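Local coordinates for protein mRNA export factor (Human herpesvirus 1, PDB 4YXP) that regulates viral gene expression as a homodimer, inhibiting host splicing, contributing to shutoff of host protein synthesis and mediating nuclear export of viral intronless mRNAs, at residues Ala5-Ile8 with Thr12-Val15; Arg156-Leu161 with Cys171-Leu176; Ala101-Val106 with Ala119-Ala124; Arg87-Asn92 with Gln139-Gly144; Gln46-Ala51 with Pro57-Gln62. All blocks are in the same frame, centred on the assembly; numbering follows the deposited sequence.

Interaction 1 (Ala5-Ile8 with Thr12-Val15)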
# COMPACT_ATOMS: atom_id res chain seq x y z
N ALA B 5 28.55 -20.31 -1.79
CA ALA B 5 28.13 -19.11 -1.08
C ALA B 5 26.86 -18.54 -1.70
O ALA B 5 26.46 -18.92 -2.80
CB ALA B 5 29.24 -18.07 -1.10
N ASP B 6 26.22 -17.62 -0.97
CA ASP B 6 24.96 -17.03 -1.41
C ASP B 6 25.18 -16.14 -2.64
O ASP B 6 25.96 -15.19 -2.59
CB ASP B 6 24.33 -16.21 -0.28
CG ASP B 6 22.88 -15.87 -0.53
OD1 ASP B 6 22.14 -16.74 -1.06
OD2 ASP B 6 22.46 -14.73 -0.20
N THR B 7 24.48 -16.46 -3.72
CA THR B 7 24.63 -15.71 -4.97
C THR B 7 23.40 -15.87 -5.86
O THR B 7 22.61 -16.79 -5.67
CB THR B 7 25.89 -16.18 -5.74
OG1 THR B 7 26.15 -15.29 -6.84
CG2 THR B 7 25.70 -17.60 -6.28
N ILE B 8 23.25 -14.97 -6.83
CA ILE B 8 22.23 -15.13 -7.86
C ILE B 8 22.78 -16.10 -8.90
O ILE B 8 23.81 -15.84 -9.52
CB ILE B 8 21.83 -13.79 -8.50
CG1 ILE B 8 21.34 -12.80 -7.43
CG2 ILE B 8 20.75 -14.00 -9.55
CD1 ILE B 8 21.17 -11.38 -7.94
N THR B 12 19.45 -17.75 -13.70
CA THR B 12 18.54 -16.66 -13.41
C THR B 12 19.06 -15.34 -13.99
O THR B 12 18.27 -14.51 -14.43
CB THR B 12 18.32 -16.51 -11.89
OG1 THR B 12 17.81 -17.75 -11.37
CG2 THR B 12 17.33 -15.40 -11.59
N ARG B 13 20.37 -15.16 -14.00
CA ARG B 13 20.96 -13.96 -14.58
C ARG B 13 20.64 -13.87 -16.07
O ARG B 13 20.46 -12.77 -16.61
CB ARG B 13 22.47 -13.93 -14.35
CG ARG B 13 22.85 -13.84 -12.89
CD ARG B 13 24.35 -13.69 -12.68
NE ARG B 13 24.69 -13.73 -11.27
CZ ARG B 13 25.81 -13.23 -10.74
NH1 ARG B 13 26.71 -12.63 -11.50
NH2 ARG B 13 26.01 -13.32 -9.43
N LEU B 14 20.58 -15.02 -16.74
CA LEU B 14 20.18 -15.07 -18.14
C LEU B 14 18.74 -14.61 -18.31
O LEU B 14 18.42 -13.82 -19.19
CB LEU B 14 20.32 -16.49 -18.69
CG LEU B 14 21.69 -16.96 -19.18
CD1 LEU B 14 21.66 -18.46 -19.41
CD2 LEU B 14 22.08 -16.23 -20.45
N VAL B 15 17.87 -15.12 -17.44
CA VAL B 15 16.45 -14.77 -17.45
C VAL B 15 16.28 -13.27 -17.29
O VAL B 15 15.55 -12.63 -18.04
CB VAL B 15 15.70 -15.55 -16.35
CG1 VAL B 15 14.23 -15.13 -16.27
CG2 VAL B 15 15.81 -17.05 -16.59
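Arg13 and Ile8 carry the polar part of this contact, a side chain of helix 10-17 turning back to a backbone carbonyl of the loop before it. Arg13 NE donates to Ile8 O at 2.9 Å with an N-H...O angle of 141°. The nitrogen stands above the carbonyl plane, not on a lone pair, and the oxygen is in turn tilted 25° from the guanidinium plane, so the bond is bent at both ends. Arg13 NH2 adds a weak second bond to the same oxygen, Ile8 O, at 3.3 Å. The arginine chain runs extended from CG to NE, which carries its polar end from the helix to the loop. Thr7 OG1 lies 3.3 Å from Arg13 NH2, oblique to the guanidinium.

The apolar part is small and centres on one methyl of Ile8. With CG2 anti to the backbone N, the isoleucine sets this branch 3.9 Å from Arg13 CG and 4.2 Å from Thr12 CB; the Ile8 and Arg13 side chains cross at about a right angle.

Thr12 OG1 has its main partner in Asp9 and also bonds to Ile185 O of the second subunit. The N-terminal arm leading into helix 10-17 thus lies against that subunit: Asp6 bonds to the backbone N of Leu182 and Ala183, between its helices 173-179 and 188-204, and Ile8 packs on Phe225, between helices 188-204 and 230-241.

Interaction 2 (Arg156-Leu161 with Cys171-Leu176)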
# COMPACT_ATOMS: atom_id res chain seq x y z
N ARG B 156 0.68 2.88 4.59
CA ARG B 156 0.66 4.33 4.64
C ARG B 156 1.03 4.88 6.02
O ARG B 156 1.66 5.94 6.12
CB ARG B 156 -0.71 4.84 4.19
CG ARG B 156 -0.94 4.65 2.69
CD ARG B 156 -2.40 4.76 2.26
NE ARG B 156 -2.55 4.36 0.85
CZ ARG B 156 -2.44 5.19 -0.19
NH1 ARG B 156 -2.21 6.49 -0.00
NH2 ARG B 156 -2.58 4.72 -1.43
N LEU B 157 0.67 4.16 7.08
CA LEU B 157 0.83 4.69 8.44
C LEU B 157 2.04 4.15 9.21
O LEU B 157 2.32 4.62 10.32
CB LEU B 157 -0.43 4.40 9.26
CG LEU B 157 -1.70 5.16 8.87
CD1 LEU B 157 -2.89 4.63 9.66
CD2 LEU B 157 -1.55 6.66 9.09
N ARG B 158 2.77 3.19 8.65
CA ARG B 158 3.81 2.50 9.41
C ARG B 158 4.85 3.45 10.03
O ARG B 158 5.17 3.32 11.22
CB ARG B 158 4.51 1.45 8.54
CG ARG B 158 5.56 0.62 9.28
CD ARG B 158 6.17 -0.46 8.39
NE ARG B 158 5.15 -1.36 7.84
CZ ARG B 158 4.70 -2.45 8.45
NH1 ARG B 158 5.16 -2.81 9.64
NH2 ARG B 158 3.78 -3.20 7.86
N PRO B 159 5.39 4.40 9.25
CA PRO B 159 6.39 5.30 9.85
C PRO B 159 5.83 6.20 10.95
O PRO B 159 6.51 6.47 11.93
CB PRO B 159 6.88 6.13 8.66
CG PRO B 159 6.55 5.31 7.46
CD PRO B 159 5.25 4.65 7.80
N PHE B 160 4.59 6.67 10.77
CA PHE B 160 3.93 7.47 11.80
C PHE B 160 3.73 6.67 13.07
O PHE B 160 3.99 7.15 14.18
CB PHE B 160 2.58 7.98 11.29
CG PHE B 160 1.75 8.65 12.35
CD1 PHE B 160 2.11 9.89 12.85
CD2 PHE B 160 0.61 8.04 12.83
CE1 PHE B 160 1.35 10.51 13.82
CE2 PHE B 160 -0.16 8.66 13.81
CZ PHE B 160 0.21 9.89 14.30
N LEU B 161 3.25 5.44 12.92
CA LEU B 161 2.88 4.62 14.06
C LEU B 161 4.09 4.11 14.85
O LEU B 161 3.96 3.79 16.03
CB LEU B 161 2.03 3.43 13.61
CG LEU B 161 0.64 3.80 13.09
CD1 LEU B 161 -0.05 2.58 12.51
CD2 LEU B 161 -0.21 4.41 14.20
N CYS B 171 2.32 -1.84 21.99
CA CYS B 171 3.08 -2.73 21.12
C CYS B 171 3.30 -2.07 19.77
O CYS B 171 2.54 -1.18 19.38
CB CYS B 171 2.33 -4.06 20.94
SG CYS B 171 1.88 -4.87 22.49
N GLY B 172 4.34 -2.49 19.07
CA GLY B 172 4.59 -2.02 17.72
C GLY B 172 3.54 -2.54 16.76
O GLY B 172 2.83 -3.50 17.06
N LEU B 173 3.45 -1.91 15.59
CA LEU B 173 2.46 -2.29 14.59
C LEU B 173 2.56 -3.77 14.23
O LEU B 173 1.56 -4.48 14.18
CB LEU B 173 2.63 -1.43 13.34
CG LEU B 173 1.72 -1.77 12.15
CD1 LEU B 173 0.25 -1.65 12.54
CD2 LEU B 173 2.04 -0.87 10.97
N ASP B 174 3.78 -4.23 13.97
CA ASP B 174 4.00 -5.62 13.56
C ASP B 174 3.58 -6.59 14.67
O ASP B 174 2.98 -7.63 14.39
CB ASP B 174 5.46 -5.84 13.18
CG ASP B 174 5.86 -5.06 11.94
OD1 ASP B 174 4.99 -4.81 11.09
OD2 ASP B 174 7.06 -4.71 11.82
N GLU B 175 3.90 -6.24 15.91
CA GLU B 175 3.54 -7.07 17.06
C GLU B 175 2.03 -7.12 17.26
O GLU B 175 1.47 -8.17 17.55
CB GLU B 175 4.22 -6.54 18.32
CG GLU B 175 5.74 -6.43 18.22
CD GLU B 175 6.32 -5.47 19.24
OE1 GLU B 175 5.81 -5.43 20.38
OE2 GLU B 175 7.28 -4.74 18.90
N LEU B 176 1.37 -5.97 17.11
CA LEU B 176 -0.08 -5.90 17.24
C LEU B 176 -0.77 -6.85 16.27
O LEU B 176 -1.68 -7.59 16.64
CB LEU B 176 -0.59 -4.47 17.01
CG LEU B 176 -0.31 -3.42 18.09
CD1 LEU B 176 -0.71 -2.04 17.59
CD2 LEU B 176 -1.05 -3.75 19.38
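The two segments have their closest CA atoms at Leu161, on helix 146-167, and Leu173, in the first turn of helix 173-179, 6.9 Å apart. Leu173 projects toward the longer helix and splits its two methyls between two partners. Its CD1 meets Leu161 CD1 at 4.2 Å, an apolar contact that Phe193 of helix 188-204 extends by touching both leucines. Its CD2 lies over one face of the Arg158 guanidinium, displaced toward the rim, with Arg158 NH1 3.9 Å away.

The arginine reaches this place because its chain, extended through chi2, bends at chi3 (-57°). Arg158 NH1 then donates to Asp174 OD1 in a salt bridge modelled at 2.5 Å, shorter than usual, so its exact length is doubtful. The carboxylate oxygen sits at the guanidinium edge, near its plane, while the two flat groups are turned 35° apart. Arg158 also faces the second subunit, where Asp151 forms a long, weak ion pair with its NE.

Gly172 is the N-cap of helix 173-179, a short helix within the CHC2-type zinc finger. The contact packs that helix start against helix 146-167, which brings the zinc ligand Cys163; the Leu161 side chain lies about 10 Å from the zinc ion.

Interaction 3 (Ala101-Val106 with Ala119-Ala124)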
# COMPACT_ATOMS: atom_id res chain seq x y z
N ALA B 101 -12.85 -10.17 -5.93
CA ALA B 101 -11.57 -10.00 -6.60
C ALA B 101 -11.34 -8.55 -7.01
O ALA B 101 -10.24 -8.02 -6.87
CB ALA B 101 -11.49 -10.91 -7.82
N MET B 102 -12.38 -7.90 -7.53
CA MET B 102 -12.28 -6.51 -7.96
C MET B 102 -12.15 -5.56 -6.78
O MET B 102 -11.33 -4.63 -6.80
CB MET B 102 -13.48 -6.13 -8.82
CG MET B 102 -13.31 -6.43 -10.31
SD MET B 102 -14.77 -5.99 -11.28
CE MET B 102 -16.01 -6.96 -10.46
N ARG B 103 -12.93 -5.79 -5.73
CA ARG B 103 -12.86 -4.95 -4.54
C ARG B 103 -11.48 -5.03 -3.90
O ARG B 103 -10.99 -4.05 -3.35
CB ARG B 103 -13.93 -5.36 -3.52
CG ARG B 103 -13.86 -4.58 -2.20
CD ARG B 103 -14.97 -5.00 -1.25
NE ARG B 103 -14.81 -4.40 0.08
CZ ARG B 103 -15.35 -3.25 0.46
NH1 ARG B 103 -16.11 -2.54 -0.37
NH2 ARG B 103 -15.14 -2.81 1.70
N ASP B 104 -10.86 -6.20 -3.98
CA ASP B 104 -9.55 -6.40 -3.37
C ASP B 104 -8.54 -5.49 -4.05
O ASP B 104 -7.71 -4.87 -3.38
CB ASP B 104 -9.12 -7.86 -3.48
CG ASP B 104 -8.01 -8.22 -2.51
OD1 ASP B 104 -8.32 -8.62 -1.37
OD2 ASP B 104 -6.83 -8.09 -2.88
N CYS B 105 -8.62 -5.39 -5.37
CA CYS B 105 -7.73 -4.51 -6.13
C CYS B 105 -8.00 -3.04 -5.83
O CYS B 105 -7.07 -2.25 -5.68
CB CYS B 105 -7.87 -4.77 -7.63
SG CYS B 105 -7.26 -6.37 -8.17
N VAL B 106 -9.27 -2.68 -5.74
CA VAL B 106 -9.64 -1.30 -5.45
C VAL B 106 -9.05 -0.87 -4.11
O VAL B 106 -8.43 0.19 -4.01
CB VAL B 106 -11.17 -1.12 -5.44
CG1 VAL B 106 -11.56 0.28 -4.97
CG2 VAL B 106 -11.74 -1.38 -6.83
N ALA B 119 -12.33 1.01 5.74
CA ALA B 119 -12.24 0.38 7.05
C ALA B 119 -13.57 0.53 7.79
O ALA B 119 -14.07 -0.42 8.39
CB ALA B 119 -11.11 0.99 7.86
N ASP B 120 -14.16 1.72 7.72
CA ASP B 120 -15.47 1.95 8.34
C ASP B 120 -16.57 1.17 7.63
O ASP B 120 -17.49 0.67 8.28
CB ASP B 120 -15.80 3.44 8.36
CG ASP B 120 -15.07 4.18 9.48
OD1 ASP B 120 -15.00 3.65 10.60
OD2 ASP B 120 -14.57 5.30 9.23
N GLU B 121 -16.48 1.07 6.31
CA GLU B 121 -17.45 0.29 5.54
C GLU B 121 -17.42 -1.16 6.02
O GLU B 121 -18.47 -1.78 6.22
CB GLU B 121 -17.14 0.36 4.04
CG GLU B 121 -18.19 -0.31 3.15
CD GLU B 121 -17.79 -0.36 1.68
OE1 GLU B 121 -16.57 -0.36 1.39
OE2 GLU B 121 -18.69 -0.41 0.81
N THR B 122 -16.21 -1.69 6.20
CA THR B 122 -16.03 -3.07 6.64
C THR B 122 -16.60 -3.28 8.04
O THR B 122 -17.37 -4.22 8.26
CB THR B 122 -14.53 -3.46 6.64
OG1 THR B 122 -13.98 -3.23 5.34
CG2 THR B 122 -14.35 -4.92 7.02
N LEU B 123 -16.24 -2.42 8.97
CA LEU B 123 -16.67 -2.58 10.36
C LEU B 123 -18.16 -2.26 10.55
O LEU B 123 -18.83 -2.90 11.37
CB LEU B 123 -15.81 -1.72 11.28
CG LEU B 123 -14.32 -2.08 11.36
CD1 LEU B 123 -13.64 -1.30 12.47
CD2 LEU B 123 -14.09 -3.57 11.55
N ALA B 124 -18.68 -1.28 9.82
CA ALA B 124 -20.11 -0.97 9.92
C ALA B 124 -20.93 -2.13 9.35
O ALA B 124 -22.01 -2.45 9.87
CB ALA B 124 -20.43 0.32 9.20
O HOH W 1 -13.40 -4.81 3.17
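A buried ion pair, Arg103 with Glu121, bridges two consecutive helices of the folded domain, 93-109 and 112-132, where their backbones stand well apart: the nearest CA atoms, Arg103 and Thr122, are 11.8 Å from each other. Both side chains are extended and approach from opposite directions. Arg103 has CG anti to the backbone N (chi1 176°) and stays straight to NE, carrying the guanidinium into the space between the helices.

The guanidinium grips one oxygen with both terminal nitrogens: Arg103 NH1 to Glu121 OE1 is 2.8 Å, Arg103 NH2 to Glu121 OE1 2.9 Å. That oxygen lies in the guanidinium plane, yet both donors meet it from the same face of the carboxylate, the two planes being 60° apart.

In the intertwined dimer, Lys267 of the second subunit forms a salt bridge with Glu121 OE1, while the backbone N of Tyr268 and Phe269 of that subunit bonds to OE2; these residues belong to the region important for homodimerization. The cluster of positive groups probably favours an ionised glutamate.

At the guanidinium edge a water accepts from Arg103 NH2 at 3.0 Å and donates to Thr122 OG1 at 2.7 Å; this hydroxyl also bonds to Ser118 O.

Interaction 4 (Arg87-Asn92 with Gln139-Gly144)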
# COMPACT_ATOMS: atom_id res chain seq x y z
N ARG B 87 -28.21 -10.79 1.33
CA ARG B 87 -28.92 -11.86 0.66
C ARG B 87 -28.45 -12.01 -0.79
O ARG B 87 -28.30 -13.11 -1.31
CB ARG B 87 -30.43 -11.60 0.73
CG ARG B 87 -31.30 -12.83 0.63
CD ARG B 87 -32.65 -12.63 1.31
NE ARG B 87 -33.45 -11.57 0.68
CZ ARG B 87 -33.77 -10.40 1.24
NH1 ARG B 87 -33.37 -10.10 2.48
NH2 ARG B 87 -34.51 -9.53 0.57
N THR B 88 -28.21 -10.87 -1.45
CA THR B 88 -27.73 -10.86 -2.82
C THR B 88 -26.32 -11.46 -2.92
O THR B 88 -26.03 -12.26 -3.82
CB THR B 88 -27.74 -9.42 -3.39
OG1 THR B 88 -29.09 -8.96 -3.49
CG2 THR B 88 -27.09 -9.35 -4.77
N PHE B 89 -25.43 -11.08 -2.00
CA PHE B 89 -24.10 -11.66 -1.94
C PHE B 89 -24.16 -13.18 -1.78
O PHE B 89 -23.56 -13.92 -2.56
CB PHE B 89 -23.29 -11.09 -0.77
CG PHE B 89 -22.82 -9.67 -0.96
CD1 PHE B 89 -22.71 -9.11 -2.23
CD2 PHE B 89 -22.47 -8.90 0.13
CE1 PHE B 89 -22.27 -7.81 -2.39
CE2 PHE B 89 -22.03 -7.60 -0.02
CZ PHE B 89 -21.93 -7.06 -1.28
N ALA B 90 -24.89 -13.63 -0.77
CA ALA B 90 -24.93 -15.04 -0.41
C ALA B 90 -25.59 -15.89 -1.49
O ALA B 90 -25.23 -17.06 -1.68
CB ALA B 90 -25.65 -15.23 0.92
N GLY B 91 -26.55 -15.31 -2.20
CA GLY B 91 -27.34 -16.05 -3.17
C GLY B 91 -26.68 -16.20 -4.52
O GLY B 91 -27.18 -16.93 -5.38
N ASN B 92 -25.55 -15.53 -4.72
CA ASN B 92 -24.89 -15.50 -6.02
C ASN B 92 -23.38 -15.67 -5.88
O ASN B 92 -22.62 -14.71 -6.03
CB ASN B 92 -25.21 -14.19 -6.74
CG ASN B 92 -26.70 -14.01 -6.98
OD1 ASN B 92 -27.25 -14.51 -7.96
ND2 ASN B 92 -27.37 -13.29 -6.08
N GLN B 139 -16.65 -15.44 2.39
CA GLN B 139 -16.90 -15.35 0.95
C GLN B 139 -17.64 -14.06 0.62
O GLN B 139 -17.74 -13.66 -0.55
CB GLN B 139 -17.71 -16.56 0.47
CG GLN B 139 -17.13 -17.92 0.86
CD GLN B 139 -17.41 -18.29 2.32
OE1 GLN B 139 -18.29 -17.72 2.96
NE2 GLN B 139 -16.64 -19.24 2.84
N ASP B 140 -18.17 -13.42 1.65
CA ASP B 140 -18.78 -12.10 1.56
C ASP B 140 -17.75 -11.11 0.98
O ASP B 140 -16.63 -11.04 1.48
CB ASP B 140 -19.25 -11.69 2.96
CG ASP B 140 -19.82 -10.30 3.03
OD1 ASP B 140 -19.17 -9.34 2.57
OD2 ASP B 140 -20.93 -10.16 3.59
N PRO B 141 -18.10 -10.37 -0.09
CA PRO B 141 -17.08 -9.50 -0.70
C PRO B 141 -16.48 -8.45 0.23
O PRO B 141 -15.30 -8.12 0.09
CB PRO B 141 -17.84 -8.82 -1.84
CG PRO B 141 -18.92 -9.78 -2.20
CD PRO B 141 -19.33 -10.41 -0.90
N ILE B 142 -17.27 -7.94 1.17
CA ILE B 142 -16.80 -6.90 2.08
C ILE B 142 -15.90 -7.51 3.15
O ILE B 142 -14.78 -7.04 3.38
CB ILE B 142 -17.99 -6.13 2.69
CG1 ILE B 142 -18.73 -5.36 1.59
CG2 ILE B 142 -17.52 -5.17 3.78
CD1 ILE B 142 -20.00 -4.65 2.06
N ILE B 143 -16.38 -8.56 3.80
CA ILE B 143 -15.59 -9.23 4.83
C ILE B 143 -14.34 -9.86 4.20
O ILE B 143 -13.25 -9.81 4.78
CB ILE B 143 -16.44 -10.28 5.57
CG1 ILE B 143 -17.57 -9.58 6.34
CG2 ILE B 143 -15.57 -11.11 6.52
CD1 ILE B 143 -18.54 -10.50 7.03
N GLY B 144 -14.50 -10.41 3.00
CA GLY B 144 -13.42 -11.12 2.34
C GLY B 144 -12.20 -10.28 1.95
O GLY B 144 -11.12 -10.83 1.71
O HOH W 2 -20.67 -14.16 -0.81
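Phe89, near the end of helix 75-91, packs on the start of the short helix 141-144, whose N-cap is Asp140. Its CB, the first atom of the side chain, already lies 4.0 Å from Pro141 CD. At CG the approach tightens to 3.6 Å from the same Pro141 CD, and this carbon stands over the ring face in a CH-pi contact, 3.7 Å from the centroid and 16° off the ring normal. Beyond CG the two sides of the ring differ. Along one, CD1 and CE1 face Pro141 CG, which is displaced from CD across the ring. On the other side CD2 and CE2 still face Pro141 CD, but CD2 also comes 4.0 Å from Asp140 OD2 and CE2 4.1 Å from Ile142 CD1, a methyl set at the ring edge. At the far end CZ again approaches Pro141 CG. The CD-CG edge of the proline therefore lies over this face, while Tyr268 of the second subunit meets the Phe89 ring edge-to-face and also packs on Pro141 and Ile142.

With CG anti to its backbone N (chi1 176°), Asp140 brings its carboxylate both to the helix start and beside the ring. Trp125 NE1 bonds to Asp140 OD2. The other oxygen, Asp140 OD1, caps the helix, accepting from Ile142 N at 2.7 Å, nearly along its C-O axis, and from Ile143 N at 3.1 Å, from above the carboxylate plane.

Interaction 5 (Gln46-Ala51 with Pro57-Gln62)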
# COMPACT_ATOMS: atom_id res chain seq x y z
N GLN B 46 -22.50 -13.15 -15.90
CA GLN B 46 -23.14 -13.51 -14.64
C GLN B 46 -23.02 -12.40 -13.60
O GLN B 46 -22.32 -12.55 -12.59
CB GLN B 46 -22.55 -14.81 -14.08
CG GLN B 46 -22.84 -16.03 -14.94
CD GLN B 46 -22.87 -17.32 -14.14
OE1 GLN B 46 -23.29 -17.33 -12.98
NE2 GLN B 46 -22.43 -18.41 -14.75
N PRO B 47 -23.69 -11.27 -13.84
CA PRO B 47 -23.73 -10.16 -12.89
C PRO B 47 -24.66 -10.45 -11.72
O PRO B 47 -25.39 -11.44 -11.76
CB PRO B 47 -24.26 -9.00 -13.73
CG PRO B 47 -25.14 -9.66 -14.73
CD PRO B 47 -24.50 -10.98 -15.05
N PHE B 48 -24.63 -9.62 -10.68
CA PHE B 48 -25.62 -9.71 -9.62
C PHE B 48 -27.00 -9.43 -10.20
O PHE B 48 -27.16 -8.46 -10.95
CB PHE B 48 -25.33 -8.71 -8.49
CG PHE B 48 -24.17 -9.08 -7.61
CD1 PHE B 48 -24.22 -10.21 -6.80
CD2 PHE B 48 -23.05 -8.27 -7.55
CE1 PHE B 48 -23.16 -10.54 -5.98
CE2 PHE B 48 -21.99 -8.59 -6.72
CZ PHE B 48 -22.04 -9.72 -5.94
N PRO B 49 -28.00 -10.27 -9.88
CA PRO B 49 -29.37 -9.85 -10.18
C PRO B 49 -29.73 -8.60 -9.37
O PRO B 49 -29.40 -8.57 -8.18
CB PRO B 49 -30.22 -11.05 -9.76
CG PRO B 49 -29.28 -12.21 -9.72
CD PRO B 49 -27.95 -11.63 -9.33
N ALA B 50 -30.36 -7.61 -9.98
CA ALA B 50 -30.58 -6.33 -9.31
C ALA B 50 -32.03 -5.85 -9.37
O ALA B 50 -32.31 -4.69 -9.05
CB ALA B 50 -29.66 -5.28 -9.91
N ALA B 51 -32.94 -6.73 -9.77
CA ALA B 51 -34.35 -6.35 -9.88
C ALA B 51 -34.94 -6.04 -8.51
O ALA B 51 -34.85 -6.85 -7.58
CB ALA B 51 -35.14 -7.46 -10.57
N PRO B 57 -27.69 0.30 -8.00
CA PRO B 57 -26.59 1.13 -8.52
C PRO B 57 -25.18 0.58 -8.25
O PRO B 57 -24.29 0.78 -9.09
CB PRO B 57 -26.79 2.46 -7.80
CG PRO B 57 -28.25 2.51 -7.52
CD PRO B 57 -28.63 1.10 -7.20
N VAL B 58 -24.97 -0.08 -7.12
CA VAL B 58 -23.64 -0.60 -6.79
C VAL B 58 -23.53 -2.10 -7.05
O VAL B 58 -22.49 -2.70 -6.76
CB VAL B 58 -23.27 -0.29 -5.31
CG1 VAL B 58 -23.14 1.21 -5.10
CG2 VAL B 58 -24.29 -0.88 -4.35
N LEU B 59 -24.57 -2.70 -7.61
CA LEU B 59 -24.54 -4.13 -7.94
C LEU B 59 -24.16 -4.37 -9.40
O LEU B 59 -23.77 -5.49 -9.77
CB LEU B 59 -25.89 -4.78 -7.65
CG LEU B 59 -26.24 -5.02 -6.18
CD1 LEU B 59 -27.63 -5.62 -6.05
CD2 LEU B 59 -25.21 -5.93 -5.52
N ALA B 60 -24.27 -3.35 -10.24
CA ALA B 60 -23.91 -3.47 -11.65
C ALA B 60 -22.41 -3.25 -11.86
O ALA B 60 -21.69 -2.86 -10.94
CB ALA B 60 -24.71 -2.49 -12.48
N GLY B 61 -21.95 -3.51 -13.08
CA GLY B 61 -20.62 -3.11 -13.49
C GLY B 61 -20.62 -1.62 -13.79
O GLY B 61 -20.51 -1.21 -14.94
N GLN B 62 -20.77 -0.83 -12.72
CA GLN B 62 -20.91 0.62 -12.81
C GLN B 62 -20.05 1.28 -13.89
O GLN B 62 -19.04 0.73 -14.32
CB GLN B 62 -20.61 1.29 -11.45
CG GLN B 62 -19.75 0.51 -10.44
CD GLN B 62 -20.30 0.56 -9.02
OE1 GLN B 62 -20.80 -0.44 -8.51
NE2 GLN B 62 -20.20 1.72 -8.39
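Phe48 and Leu59 set their side chains across each other at about a right angle, joining the coil that follows helix 25-38 to the short, weakly bonded helix 56-59, which runs on into an inverse gamma turn centred on Gly61. Both project toward the opposite segment, and their CA atoms are 5.9 Å apart, the closest backbone approach of the two segments.

Leu59, with CG anti to its carbonyl carbon (chi1 -74°), turns its fork toward the loop and divides it there. CD2 is the branch turned to the aromatic, 3.8 Å from Phe48 CD2, near the base of the ring. CD1 goes to the following residues of the loop, 4.4 Å from Ala50 CB. The stems also meet: Phe48 CB and Leu59 CB stand 4.1 Å apart.

Around this pair, helix 75-91 supplies Leu85 and Thr88 to Leu59, and helix 93-109 supplies Ala95 and Ala99 to Phe48. His265 of the second subunit packs on Phe48 and bonds to Ala60 O; the contact thus borders the dimer interface.

No hydrogen bond joins the two segments. Instead a backbone oxygen borders the ring: Leu59 O lies at its edge, in plane, 3.6 Å from Phe48 CD2.

How the interactions relate
Interactions 3, 4 and 5 form one continuous region. Interactions 3 and 4, with centres 12 Å apart, touch where Arg103 CD lies 3.4 Å from Pro141 O; interactions 4 and 5, 13 Å apart, meet through Phe89 CD1 and Phe48 CZ at 3.8 Å. Interactions 3 and 5 do not touch, their nearest atoms being about 7 Å apart. The C-terminal residues 265-269 of the second subunit run past all three. Interaction 2 is separate, its nearest atoms about 8 Å from interaction 3, and it alone lies near the zinc site. Interaction 1 stands apart on the N-terminal arm, its centre 34 Å from that of interaction 2, yet it too contacts the second subunit.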